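Phenolic acid decarboxylase (Sedimentibacter hydroxybenzoicus, PDB 7AE5) catalyses the reversible, non-oxidative decarboxylation of 4-hydroxybenzoate and 3,4-dihydroxybenzoate as an oxygen-sensitive UbiD-family enzyme that depends on prenylated FMN and manganese. Local coordinates at residues 35-40 against 49-54; 70-75 against 81-86; 124-129 against 139-144; 177-182 against 201-206; 370-375 against 380-385. One frame throughout, in Å; residues are numbered along the deposited sequence.

Contact 1: residues 35-40 against 49-54; sequences AAAGRA and PAVFFE
Ala40 N donates to Ala36 O at 2.7 Å, closing the helical turn that holds Ala37 against Phe53 and Val51 of the facing strand. The preceding bond, from Arg39 N to Ala35 O, is similar at 2.8 Å; these two bonds run along the helix, while a methyl group makes the approach to the strand. That methyl, Ala37 CB, lies at the edge of the Phe53 ring and close to its plane: it comes within 3.4 Å of the para carbon, Phe53 CZ, and stands 4.1 Å from Phe53 CE2. The ring therefore points its far end at the helix and does not lay a face on it. With CG anti to its own carbonyl carbon (chi1 -58°), the phenyl group extends from the strand to the methyl. Ala37 CB also meets Val51 CG1 at 4.4 Å, a looser touch. Helix 33-43 and strand 50-53 are the last two elements of a beta-alpha-beta unit that starts at strand 21-24, with the two strands parallel neighbours in a mixed sheet. Alternation along strand 50-53 turns Val51 and Phe53 to the helix, whereas Phe52 leaves on the other side, where Arg23 makes a cation-pi contact with it. Val24 packs on both Val51 and Phe53, and Ile34, one helical turn before Ala37, also touches Phe53. Leu471 of a second subunit packs on Ala40 and Val51.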
# COMPACT_ATOMS: atom_id res chain seq x y z
N ALA C 35 3.86 -32.65 -34.80
CA ALA C 35 3.74 -31.69 -33.72
C ALA C 35 4.72 -30.54 -33.88
O ALA C 35 4.37 -29.37 -33.67
CB ALA C 35 3.94 -32.38 -32.38
N ALA C 36 5.97 -30.84 -34.25
CA ALA C 36 6.96 -29.79 -34.45
C ALA C 36 6.56 -28.85 -35.57
O ALA C 36 6.87 -27.65 -35.51
CB ALA C 36 8.34 -30.40 -34.73
N ALA C 37 5.88 -29.36 -36.59
CA ALA C 37 5.38 -28.48 -37.65
C ALA C 37 4.24 -27.60 -37.14
O ALA C 37 4.17 -26.42 -37.48
CB ALA C 37 4.92 -29.31 -38.85
N GLY C 38 3.35 -28.17 -36.33
CA GLY C 38 2.31 -27.35 -35.72
C GLY C 38 2.88 -26.26 -34.83
O GLY C 38 2.41 -25.12 -34.86
N ARG C 39 3.90 -26.60 -34.04
CA ARG C 39 4.61 -25.57 -33.27
C ARG C 39 5.31 -24.59 -34.20
O ARG C 39 5.27 -23.37 -33.96
CB ARG C 39 5.61 -26.24 -32.33
CG ARG C 39 6.49 -25.27 -31.55
CD ARG C 39 5.74 -24.64 -30.38
NE ARG C 39 5.09 -23.40 -30.76
CZ ARG C 39 4.34 -22.67 -29.94
NH1 ARG C 39 4.14 -23.04 -28.68
NH2 ARG C 39 3.80 -21.54 -30.38
N ALA C 40 5.95 -25.09 -35.25
CA ALA C 40 6.68 -24.22 -36.17
C ALA C 40 5.74 -23.25 -36.86
O ALA C 40 6.04 -22.05 -36.98
CB ALA C 40 7.44 -25.06 -37.19
N PRO C 49 0.15 -20.26 -41.58
CA PRO C 49 -0.71 -21.12 -42.39
C PRO C 49 -1.04 -22.43 -41.69
O PRO C 49 -0.41 -22.82 -40.70
CB PRO C 49 0.15 -21.38 -43.63
CG PRO C 49 1.54 -21.43 -43.07
CD PRO C 49 1.57 -20.48 -41.88
N ALA C 50 -2.06 -23.09 -42.21
CA ALA C 50 -2.29 -24.49 -41.88
C ALA C 50 -1.28 -25.35 -42.62
O ALA C 50 -0.77 -24.97 -43.68
CB ALA C 50 -3.71 -24.91 -42.22
N VAL C 51 -0.97 -26.51 -42.05
CA VAL C 51 0.03 -27.41 -42.61
C VAL C 51 -0.63 -28.74 -42.92
O VAL C 51 -1.25 -29.35 -42.03
CB VAL C 51 1.23 -27.58 -41.66
CG1 VAL C 51 2.23 -28.56 -42.24
CG2 VAL C 51 1.89 -26.24 -41.39
N PHE C 52 -0.51 -29.19 -44.16
CA PHE C 52 -1.17 -30.39 -44.66
C PHE C 52 -0.12 -31.45 -44.97
O PHE C 52 0.78 -31.21 -45.79
CB PHE C 52 -2.00 -30.07 -45.89
CG PHE C 52 -2.93 -31.17 -46.32
CD1 PHE C 52 -2.50 -32.16 -47.19
CD2 PHE C 52 -4.24 -31.21 -45.86
CE1 PHE C 52 -3.35 -33.17 -47.58
CE2 PHE C 52 -5.09 -32.22 -46.26
CZ PHE C 52 -4.65 -33.20 -47.12
N PHE C 53 -0.22 -32.60 -44.32
CA PHE C 53 0.70 -33.71 -44.53
C PHE C 53 0.02 -34.77 -45.39
O PHE C 53 -0.97 -35.37 -44.97
CB PHE C 53 1.15 -34.32 -43.20
CG PHE C 53 1.82 -33.35 -42.28
CD1 PHE C 53 1.07 -32.56 -41.42
CD2 PHE C 53 3.20 -33.22 -42.27
CE1 PHE C 53 1.68 -31.67 -40.57
CE2 PHE C 53 3.82 -32.33 -41.42
CZ PHE C 53 3.06 -31.55 -40.57
N GLU C 54 0.56 -34.99 -46.59
CA GLU C 54 -0.04 -35.98 -47.48
C GLU C 54 0.40 -37.40 -47.15
O GLU C 54 -0.36 -38.34 -47.39
CB GLU C 54 0.31 -35.65 -48.93

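Contact 2: residues 70-75 against 81-86; sequences SWQNHA and DKNTST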
# COMPACT_ATOMS: atom_id res chain seq x y z
N SER C 70 -4.28 -18.57 -37.05
CA SER C 70 -3.85 -17.23 -37.45
C SER C 70 -5.09 -16.39 -37.68
O SER C 70 -6.17 -16.91 -37.97
CB SER C 70 -2.98 -17.25 -38.71
OG SER C 70 -3.73 -17.57 -39.87
N TRP C 71 -4.92 -15.07 -37.56
CA TRP C 71 -6.02 -14.16 -37.83
C TRP C 71 -6.39 -14.13 -39.30
O TRP C 71 -7.52 -13.74 -39.64
CB TRP C 71 -5.68 -12.76 -37.33
CG TRP C 71 -5.68 -12.69 -35.84
CD1 TRP C 71 -4.62 -12.39 -35.03
CD2 TRP C 71 -6.78 -12.98 -34.97
NE1 TRP C 71 -5.00 -12.44 -33.71
CE2 TRP C 71 -6.32 -12.81 -33.64
CE3 TRP C 71 -8.11 -13.36 -35.18
CZ2 TRP C 71 -7.15 -13.00 -32.54
CZ3 TRP C 71 -8.93 -13.55 -34.08
CH2 TRP C 71 -8.45 -13.37 -32.78
N GLN C 72 -5.48 -14.53 -40.19
CA GLN C 72 -5.84 -14.70 -41.59
C GLN C 72 -6.79 -15.87 -41.76
O GLN C 72 -7.84 -15.75 -42.41
CB GLN C 72 -4.59 -14.89 -42.45
CG GLN C 72 -3.82 -13.60 -42.74
CD GLN C 72 -3.16 -13.01 -41.50
OE1 GLN C 72 -2.83 -13.73 -40.56
NE2 GLN C 72 -2.97 -11.70 -41.51
N ASN C 73 -6.44 -17.03 -41.18
CA ASN C 73 -7.33 -18.19 -41.24
C ASN C 73 -8.64 -17.91 -40.52
O ASN C 73 -9.71 -18.35 -40.97
CB ASN C 73 -6.63 -19.40 -40.62
CG ASN C 73 -5.34 -19.76 -41.33
OD1 ASN C 73 -4.82 -18.98 -42.13
ND2 ASN C 73 -4.80 -20.93 -41.02
N HIS C 74 -8.58 -17.19 -39.40
CA HIS C 74 -9.79 -16.83 -38.68
C HIS C 74 -10.69 -15.92 -39.52
O HIS C 74 -11.91 -16.10 -39.54
CB HIS C 74 -9.42 -16.14 -37.36
CG HIS C 74 -10.53 -16.06 -36.37
ND1 HIS C 74 -11.55 -15.13 -36.46
CD2 HIS C 74 -10.78 -16.78 -35.25
CE1 HIS C 74 -12.38 -15.29 -35.45
NE2 HIS C 74 -11.94 -16.28 -34.70
N ALA C 75 -10.09 -14.96 -40.22
CA ALA C 75 -10.86 -14.08 -41.09
C ALA C 75 -11.55 -14.88 -42.19
O ALA C 75 -12.74 -14.71 -42.45
CB ALA C 75 -9.96 -13.00 -41.69
N ASP C 81 -12.24 -11.03 -45.97
CA ASP C 81 -10.90 -10.83 -46.51
C ASP C 81 -9.86 -11.21 -45.46
O ASP C 81 -10.02 -10.92 -44.27
CB ASP C 81 -10.71 -9.37 -46.94
CG ASP C 81 -9.38 -9.12 -47.60
OD1 ASP C 81 -8.40 -8.83 -46.88
OD2 ASP C 81 -9.30 -9.21 -48.84
N LYS C 82 -8.79 -11.87 -45.91
CA LYS C 82 -7.88 -12.53 -44.98
C LYS C 82 -7.12 -11.54 -44.11
O LYS C 82 -6.70 -11.89 -43.00
CB LYS C 82 -6.91 -13.43 -45.74
CG LYS C 82 -5.81 -12.69 -46.49
CD LYS C 82 -4.93 -13.65 -47.26
CE LYS C 82 -3.88 -12.91 -48.07
NZ LYS C 82 -3.85 -13.35 -49.49
N ASN C 83 -6.93 -10.31 -44.57
CA ASN C 83 -6.18 -9.32 -43.82
C ASN C 83 -7.05 -8.51 -42.86
O ASN C 83 -6.55 -7.56 -42.25
CB ASN C 83 -5.45 -8.37 -44.77
CG ASN C 83 -4.40 -9.07 -45.61
OD1 ASN C 83 -4.32 -8.88 -46.82
ND2 ASN C 83 -3.60 -9.91 -44.97
N THR C 84 -8.32 -8.87 -42.71
CA THR C 84 -9.23 -8.14 -41.84
C THR C 84 -8.66 -8.05 -40.43
O THR C 84 -8.28 -9.07 -39.84
CB THR C 84 -10.60 -8.82 -41.82
OG1 THR C 84 -11.12 -8.89 -43.15
CG2 THR C 84 -11.57 -8.03 -40.95
N SER C 85 -8.60 -6.83 -39.90
CA SER C 85 -8.07 -6.62 -38.56
C SER C 85 -8.88 -7.40 -37.54
O SER C 85 -10.05 -7.75 -37.76
CB SER C 85 -8.09 -5.13 -38.22
OG SER C 85 -9.34 -4.76 -37.66
N THR C 86 -8.25 -7.68 -36.40
CA THR C 86 -8.91 -8.45 -35.35
C THR C 86 -10.12 -7.71 -34.80
O THR C 86 -11.15 -8.32 -34.51
CB THR C 86 -7.91 -8.77 -34.24
OG1 THR C 86 -6.80 -9.49 -34.79
CG2 THR C 86 -8.57 -9.63 -33.17
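Ser70 and Trp71 begin helix 71-77, the first as its N-cap, with Ser70 OG accepting from Asn73 N at 3.1 Å, the second laying its indole across Thr86. Thr86 CG2 makes a CH-pi contact 3.7 Å from the centroid of the six-membered ring and only 13° off its normal, while Thr86 OG1 sits over the same face, 3.5 Å from Trp71 CD2. Replacing Trp71 by an alanine would probably open a gap over Thr86 and leave its methyl without an aromatic face to rest on. One residue on, Gln72 CA offers a CH...O contact to Lys82 O at 3.3 Å, and its bent chain curls past the same carbonyl. Ala75 then sets its methyl on the type I turn of residues 81-84, with Ala75 CB 3.3 Å from Asp81 O. That oxygen is gripped from one face by both Thr84 N and, at 2.6 Å, Thr84 OG1; an Asx turn through Asp81 OD1 stiffens the same bend. Gln89 of helix 86-96 bridges the segments, bonding to Trp71 O and Thr84 O, while Tyr319 meets the indole edge-to-face, beside Leu323 of helix 323-336 and Met346 of strand 340-347.

Contact 3: residues 124-129 against 139-144; sequences NLFEIL and GGFYIS
Leu129 and Ile143 meet through their outermost methyls, Leu129 CD1 and Ile143 CD1 3.8 Å apart. The two side chains cross at about a right angle, and the chain itself packs round them, Val259 on Leu129 and Phe305 on both. The backbone behind Leu129 is firm: Leu125 O accepts from Leu129 N at 2.7 Å and from Ile128 N at 3.1 Å. The other half joins two rings by their edges. Phe126 CE2 approaches Phe141 CD2 at 3.9 Å, each atom lying near the plane of the opposite ring, so neither phenyl covers a face of the other. An Asx turn, in which Asn124 OD1 receives Phe126 N from above its carbonyl plane, shapes the loop that presents Phe126. Toward this side the loop becomes partly exposed at Asn124 and Glu127, and the rings face Protein ShdD: its Val15 packs on Phe126 and its Arg36 makes a cation-pi contact with Phe141. Ile143 belongs to the split-barrel sheet of the Rift-related domain, its side chain about 8 Å from that of Arg168, which is predicted to bind prenylated FMN. Every touch between the two segments is between hydrocarbon groups, so dispersion and burial hold them, without directional bonds.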
# COMPACT_ATOMS: atom_id res chain seq x y z
N ASN C 124 -10.68 -50.11 -35.77
CA ASN C 124 -9.29 -49.73 -35.57
C ASN C 124 -9.16 -48.26 -35.97
O ASN C 124 -9.23 -47.93 -37.15
CB ASN C 124 -8.35 -50.61 -36.38
CG ASN C 124 -6.89 -50.44 -36.00
OD1 ASN C 124 -6.54 -49.55 -35.22
ND2 ASN C 124 -6.03 -51.28 -36.55
N LEU C 125 -8.98 -47.39 -34.97
CA LEU C 125 -8.85 -45.96 -35.26
C LEU C 125 -7.59 -45.65 -36.05
O LEU C 125 -7.55 -44.65 -36.78
CB LEU C 125 -8.86 -45.15 -33.96
CG LEU C 125 -10.15 -45.16 -33.14
CD1 LEU C 125 -9.86 -44.78 -31.70
CD2 LEU C 125 -11.17 -44.22 -33.76
N PHE C 126 -6.57 -46.50 -35.94
CA PHE C 126 -5.31 -46.22 -36.62
C PHE C 126 -5.42 -46.41 -38.13
O PHE C 126 -4.70 -45.74 -38.88
CB PHE C 126 -4.20 -47.09 -36.04
CG PHE C 126 -3.76 -46.68 -34.67
CD1 PHE C 126 -4.44 -47.14 -33.55
CD2 PHE C 126 -2.69 -45.82 -34.49
CE1 PHE C 126 -4.04 -46.76 -32.28
CE2 PHE C 126 -2.29 -45.44 -33.23
CZ PHE C 126 -2.97 -45.91 -32.12
N GLU C 127 -6.31 -47.30 -38.58
CA GLU C 127 -6.54 -47.43 -40.01
C GLU C 127 -7.36 -46.28 -40.58
O GLU C 127 -7.54 -46.21 -41.80
CB GLU C 127 -7.24 -48.77 -40.30
CG GLU C 127 -6.27 -49.91 -40.58
CD GLU C 127 -6.89 -51.28 -40.35
OE1 GLU C 127 -8.09 -51.34 -40.01
OE2 GLU C 127 -6.17 -52.29 -40.51
N ILE C 128 -7.85 -45.38 -39.73
CA ILE C 128 -8.58 -44.19 -40.15
C ILE C 128 -7.77 -42.92 -39.89
O ILE C 128 -7.65 -42.06 -40.76
CB ILE C 128 -9.96 -44.12 -39.47
CG1 ILE C 128 -10.83 -45.31 -39.89
CG2 ILE C 128 -10.65 -42.81 -39.80
CD1 ILE C 128 -10.97 -45.47 -41.39
N LEU C 129 -7.22 -42.80 -38.68
CA LEU C 129 -6.57 -41.57 -38.25
C LEU C 129 -5.07 -41.77 -38.13
O LEU C 129 -4.62 -42.70 -37.44
CB LEU C 129 -7.13 -41.12 -36.89
CG LEU C 129 -8.64 -40.89 -36.82
CD1 LEU C 129 -9.07 -40.65 -35.38
CD2 LEU C 129 -9.05 -39.72 -37.70
N GLY C 139 0.41 -38.65 -22.13
CA GLY C 139 0.19 -40.05 -21.78
C GLY C 139 -0.01 -40.96 -22.97
O GLY C 139 0.27 -42.16 -22.86
N GLY C 140 -0.48 -40.44 -24.08
CA GLY C 140 -0.67 -41.23 -25.28
C GLY C 140 -0.87 -40.34 -26.49
O GLY C 140 -0.55 -39.15 -26.46
N PHE C 141 -1.39 -40.94 -27.56
CA PHE C 141 -1.73 -40.20 -28.77
C PHE C 141 -3.12 -39.62 -28.61
O PHE C 141 -4.05 -40.32 -28.19
CB PHE C 141 -1.66 -41.11 -30.00
CG PHE C 141 -0.38 -41.89 -30.10
CD1 PHE C 141 0.82 -41.37 -29.66
CD2 PHE C 141 -0.38 -43.17 -30.65
CE1 PHE C 141 2.00 -42.09 -29.75
CE2 PHE C 141 0.79 -43.90 -30.75
CZ PHE C 141 1.98 -43.36 -30.30
N TYR C 142 -3.28 -38.34 -28.93
CA TYR C 142 -4.48 -37.59 -28.59
C TYR C 142 -5.19 -37.09 -29.83
O TYR C 142 -4.56 -36.63 -30.79
CB TYR C 142 -4.14 -36.40 -27.70
CG TYR C 142 -4.28 -36.67 -26.22
CD1 TYR C 142 -3.28 -37.34 -25.52
CD2 TYR C 142 -5.40 -36.25 -25.52
CE1 TYR C 142 -3.40 -37.58 -24.16
CE2 TYR C 142 -5.53 -36.49 -24.16
CZ TYR C 142 -4.53 -37.16 -23.49
OH TYR C 142 -4.66 -37.39 -22.15
N ILE C 143 -6.52 -37.18 -29.81
CA ILE C 143 -7.39 -36.46 -30.73
C ILE C 143 -7.76 -35.16 -30.04
O ILE C 143 -8.53 -35.16 -29.07
CB ILE C 143 -8.63 -37.29 -31.10
CG1 ILE C 143 -8.22 -38.63 -31.70
CG2 ILE C 143 -9.51 -36.52 -32.07
CD1 ILE C 143 -9.35 -39.63 -31.77
N SER C 144 -7.23 -34.04 -30.53
CA SER C 144 -7.25 -32.79 -29.80
C SER C 144 -8.19 -31.74 -30.39
O SER C 144 -8.26 -30.63 -29.85
CB SER C 144 -5.84 -32.21 -29.72
OG SER C 144 -5.47 -31.60 -30.94

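Contact 4: residues 177-182 against 201-206; sequences VGIQAL and LPIAIT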
# COMPACT_ATOMS: atom_id res chain seq x y z
N VAL C 177 -11.22 -44.90 -26.14
CA VAL C 177 -10.62 -43.59 -25.90
C VAL C 177 -10.99 -43.11 -24.51
O VAL C 177 -12.00 -43.52 -23.93
CB VAL C 177 -11.06 -42.54 -26.95
CG1 VAL C 177 -10.51 -42.88 -28.33
CG2 VAL C 177 -12.58 -42.42 -26.98
N GLY C 178 -10.15 -42.22 -23.97
CA GLY C 178 -10.47 -41.55 -22.73
C GLY C 178 -11.12 -40.19 -22.97
O GLY C 178 -11.02 -39.62 -24.06
N ILE C 179 -11.80 -39.69 -21.94
CA ILE C 179 -12.50 -38.41 -22.04
C ILE C 179 -12.72 -37.87 -20.64
O ILE C 179 -12.75 -38.62 -19.66
CB ILE C 179 -13.84 -38.58 -22.82
CG1 ILE C 179 -14.29 -37.24 -23.41
CG2 ILE C 179 -14.92 -39.17 -21.92
CD1 ILE C 179 -15.57 -37.33 -24.20
N GLN C 180 -12.87 -36.55 -20.54
CA GLN C 180 -13.04 -35.85 -19.26
C GLN C 180 -14.53 -35.61 -19.03
O GLN C 180 -15.09 -34.63 -19.52
CB GLN C 180 -12.28 -34.53 -19.27
CG GLN C 180 -10.77 -34.66 -19.26
CD GLN C 180 -10.08 -33.32 -19.14
OE1 GLN C 180 -10.29 -32.43 -19.98
NE2 GLN C 180 -9.27 -33.15 -18.11
N ALA C 181 -15.15 -36.50 -18.26
CA ALA C 181 -16.61 -36.51 -18.16
C ALA C 181 -17.14 -35.30 -17.40
O ALA C 181 -18.17 -34.73 -17.77
CB ALA C 181 -17.08 -37.80 -17.50
N LEU C 182 -16.47 -34.90 -16.31
CA LEU C 182 -16.94 -33.75 -15.55
C LEU C 182 -16.81 -32.46 -16.36
O LEU C 182 -17.66 -31.56 -16.24
CB LEU C 182 -16.18 -33.64 -14.23
CG LEU C 182 -16.91 -33.15 -12.97
CD1 LEU C 182 -15.98 -33.17 -11.77
CD2 LEU C 182 -17.51 -31.76 -13.14
N LEU C 201 -23.65 -44.62 -22.01
CA LEU C 201 -24.12 -43.27 -22.33
C LEU C 201 -23.60 -42.92 -23.72
O LEU C 201 -22.38 -42.71 -23.89
CB LEU C 201 -23.65 -42.25 -21.30
CG LEU C 201 -24.60 -41.08 -21.01
CD1 LEU C 201 -24.11 -40.28 -19.83
CD2 LEU C 201 -24.75 -40.17 -22.22
N PRO C 202 -24.47 -42.80 -24.72
CA PRO C 202 -24.00 -42.65 -26.10
C PRO C 202 -23.50 -41.24 -26.39
O PRO C 202 -24.09 -40.25 -25.96
CB PRO C 202 -25.23 -42.98 -26.94
CG PRO C 202 -26.41 -43.01 -25.98
CD PRO C 202 -25.93 -42.66 -24.61
N ILE C 203 -22.38 -41.17 -27.12
CA ILE C 203 -21.84 -39.92 -27.63
C ILE C 203 -21.39 -40.14 -29.07
O ILE C 203 -21.21 -41.27 -29.52
CB ILE C 203 -20.66 -39.37 -26.79
CG1 ILE C 203 -19.35 -40.05 -27.17
CG2 ILE C 203 -20.93 -39.50 -25.30
CD1 ILE C 203 -18.14 -39.44 -26.53
N ALA C 204 -21.22 -39.03 -29.78
CA ALA C 204 -20.65 -39.03 -31.12
C ALA C 204 -19.46 -38.08 -31.15
O ALA C 204 -19.53 -36.96 -30.62
CB ALA C 204 -21.69 -38.61 -32.17
N ILE C 205 -18.37 -38.53 -31.76
CA ILE C 205 -17.12 -37.77 -31.82
C ILE C 205 -16.84 -37.49 -33.29
O ILE C 205 -16.50 -38.41 -34.05
CB ILE C 205 -15.96 -38.53 -31.16
CG1 ILE C 205 -16.27 -38.81 -29.70
CG2 ILE C 205 -14.67 -37.74 -31.28
CD1 ILE C 205 -15.36 -39.85 -29.08
N THR C 206 -16.97 -36.23 -33.69
CA THR C 206 -16.76 -35.83 -35.08
C THR C 206 -15.41 -35.15 -35.24
O THR C 206 -15.02 -34.30 -34.43
CB THR C 206 -17.87 -34.89 -35.55
OG1 THR C 206 -17.74 -33.62 -34.92
CG2 THR C 206 -19.24 -35.48 -35.22
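Ile179 and Ile203 reach toward each other tip to tip, with Ile179 CD1 and Ile203 CD1 4.1 Å apart. Both branches are extended to their ends, but they start differently: Ile179 sends CG1 anti to the backbone N (chi1 -157°), whereas in Ile203 CG1 lies between the N and the carbonyl carbon (chi1 82°). Beside them Val177 CG2 faces Ile205 CD1 at 4.3 Å. The two Ile termini on the second strand also touch, Ile203 CD1 lying 3.8 Å from Ile205 CD1, which makes a continuous apolar row from Ile179 round to Val177. The strands cross steeply and are not sheet partners, since Val177 CA and Ile205 CA are 10.5 Å apart. Each strand instead bonds to another: Val177 and Ile179 to Val292 and Cys290 of strand 287-299, Leu201 and Ile203 to Ile265 and Gly263 of strand 259-265. The contact thus spans the interior of the curled antiparallel sheet of the Rift-related domain, the split beta-barrel of UbiD enzymes. Met184 and Tyr167, predicted to bind prenylated FMN, have side chains about 4 Å from that of Ile179. Four aliphatic side chains meeting only by methyl groups imply a non-polar barrel core held by dispersion and burial through a light methyl-to-methyl touch, next to the probable flavin site.

Contact 5: residues 370-375 against 380-385; sequences FRLLST and PYSKIV
Leu372 overlaps Ser382 and Val385 with a single methyl: Leu372 CD2 is 3.6 Å from Ser382 OG and equally near Val385 CG2. This is where the helix of a beta-alpha-beta crossover packs on its second strand, for helix 364-372 links strand 352-357 to its parallel neighbour 384-388 in the mixed sheet of the C-terminal domain. The unusual chi2 of Leu372, 99°, turns CD2 into this position, and the leucine and valine slide past each other in opposite directions. Leu373 arrives alongside, its CD2 4.0 Å from Val385 CG2 and 3.3 Å from Ser382 O. The oxygens of Ser382 find their polar partners elsewhere: OG bonds to Gly350 O and the carbonyl accepts from Lys437 NZ. Val353 and Ile355 of strand 352-357 both pack on Leu372. Phe370 and Leu373 also pack on Leu373 and Phe370 of a third subunit, where the two copies of Phe370 meet with nearly parallel planes. The helix ends in a type I turn from Leu372 to Thr375. There Leu372 O takes two donors from one residue: Thr375 N at 3.1 Å and Thr375 OG1 at 2.6 Å, the hydroxyl in the carbonyl plane and on a lone pair.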
# COMPACT_ATOMS: atom_id res chain seq x y z
N PHE C 370 -15.10 -2.64 -12.90
CA PHE C 370 -15.92 -3.24 -11.85
C PHE C 370 -17.04 -4.08 -12.44
O PHE C 370 -17.36 -5.15 -11.91
CB PHE C 370 -16.51 -2.15 -10.95
CG PHE C 370 -15.50 -1.44 -10.09
CD1 PHE C 370 -14.31 -2.05 -9.73
CD2 PHE C 370 -15.75 -0.15 -9.64
CE1 PHE C 370 -13.39 -1.40 -8.94
CE2 PHE C 370 -14.83 0.51 -8.85
CZ PHE C 370 -13.65 -0.11 -8.50
N ARG C 371 -17.63 -3.62 -13.54
CA ARG C 371 -18.71 -4.39 -14.17
C ARG C 371 -18.18 -5.70 -14.74
O ARG C 371 -18.80 -6.75 -14.56
CB ARG C 371 -19.38 -3.55 -15.26
CG ARG C 371 -20.70 -4.14 -15.75
CD ARG C 371 -21.59 -4.51 -14.57
NE ARG C 371 -23.01 -4.32 -14.87
CZ ARG C 371 -23.90 -3.82 -14.03
NH1 ARG C 371 -23.55 -3.38 -12.83
NH2 ARG C 371 -25.18 -3.75 -14.40
N LEU C 372 -17.04 -5.65 -15.43
CA LEU C 372 -16.44 -6.87 -15.95
C LEU C 372 -16.11 -7.84 -14.83
O LEU C 372 -16.41 -9.04 -14.91
CB LEU C 372 -15.18 -6.56 -16.76
CG LEU C 372 -14.52 -7.84 -17.27
CD1 LEU C 372 -14.90 -8.10 -18.72
CD2 LEU C 372 -13.01 -7.81 -17.08
N LEU C 373 -15.48 -7.33 -13.77
CA LEU C 373 -15.16 -8.16 -12.61
C LEU C 373 -16.40 -8.61 -11.85
O LEU C 373 -16.26 -9.28 -10.82
CB LEU C 373 -14.22 -7.42 -11.68
CG LEU C 373 -12.85 -7.09 -12.28
CD1 LEU C 373 -12.08 -6.12 -11.39
CD2 LEU C 373 -12.05 -8.36 -12.51
N SER C 374 -17.61 -8.27 -12.32
CA SER C 374 -18.83 -8.77 -11.71
C SER C 374 -19.68 -9.59 -12.68
O SER C 374 -20.85 -9.86 -12.38
CB SER C 374 -19.65 -7.62 -11.12
OG SER C 374 -19.68 -6.49 -11.96
N THR C 375 -19.13 -9.99 -13.83
CA THR C 375 -19.83 -10.88 -14.75
C THR C 375 -19.56 -12.34 -14.38
O THR C 375 -18.61 -12.64 -13.66
CB THR C 375 -19.37 -10.60 -16.18
OG1 THR C 375 -17.94 -10.62 -16.23
CG2 THR C 375 -19.88 -9.25 -16.64
N PRO C 380 -14.42 -14.64 -11.78
CA PRO C 380 -13.36 -15.54 -11.32
C PRO C 380 -12.15 -15.60 -12.24
O PRO C 380 -11.05 -15.91 -11.78
CB PRO C 380 -14.08 -16.90 -11.26
CG PRO C 380 -15.07 -16.82 -12.36
CD PRO C 380 -15.49 -15.38 -12.48
N TYR C 381 -12.33 -15.30 -13.53
CA TYR C 381 -11.25 -15.47 -14.49
C TYR C 381 -10.37 -14.23 -14.62
O TYR C 381 -9.13 -14.33 -14.58
CB TYR C 381 -11.81 -15.82 -15.87
CG TYR C 381 -12.06 -17.29 -16.10
CD1 TYR C 381 -13.27 -17.88 -15.75
CD2 TYR C 381 -11.09 -18.10 -16.68
CE1 TYR C 381 -13.50 -19.22 -15.97
CE2 TYR C 381 -11.31 -19.44 -16.90
CZ TYR C 381 -12.52 -20.00 -16.55
OH TYR C 381 -12.75 -21.34 -16.77
N SER C 382 -10.98 -13.06 -14.77
CA SER C 382 -10.28 -11.87 -15.23
C SER C 382 -9.42 -11.31 -14.10
O SER C 382 -9.95 -10.78 -13.12
CB SER C 382 -11.29 -10.84 -15.73
OG SER C 382 -11.84 -11.25 -16.96
N LYS C 383 -8.10 -11.41 -14.25
CA LYS C 383 -7.17 -10.92 -13.24
C LYS C 383 -6.56 -9.57 -13.60
O LYS C 383 -6.39 -8.72 -12.72
CB LYS C 383 -6.05 -11.94 -13.03
CG LYS C 383 -5.03 -11.53 -11.97
CD LYS C 383 -3.99 -12.61 -11.76
CE LYS C 383 -3.18 -12.87 -13.02
NZ LYS C 383 -2.20 -13.97 -12.85
N ILE C 384 -6.24 -9.34 -14.87
CA ILE C 384 -5.62 -8.10 -15.32
C ILE C 384 -6.58 -7.43 -16.29
O ILE C 384 -6.87 -7.98 -17.36
CB ILE C 384 -4.25 -8.35 -15.97
CG1 ILE C 384 -3.32 -9.04 -14.98
CG2 ILE C 384 -3.65 -7.03 -16.44
CD1 ILE C 384 -1.99 -9.45 -15.56
N VAL C 385 -7.07 -6.25 -15.92
CA VAL C 385 -8.07 -5.53 -16.69
C VAL C 385 -7.51 -4.16 -17.04
O VAL C 385 -7.25 -3.34 -16.15
CB VAL C 385 -9.39 -5.39 -15.92
CG1 VAL C 385 -10.43 -4.67 -16.76
CG2 VAL C 385 -9.90 -6.76 -15.50

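Overall arrangement
From the N terminus the five contacts follow one another in series; none nests in or crosses another. Contact 1 closes the helix-to-strand connection of the N-terminal domain, and contact 2 folds the loop after helix 71-77 back on that helix. These two meet directly, Asn73 ND2 lying 3.7 Å from Ala50 N. In the Rift-related domain contact 3 closes a long loop leading into strand 142-143, and contact 4 spans the connection that contains helix 188-196; they share the curled sheet and touch where Leu125 packs on Val177. Contact 5 closes a tight connection in the C-terminal domain, its centre about 39 Å from that of contact 3. Contacts 1 and 5 both reach the second subunit.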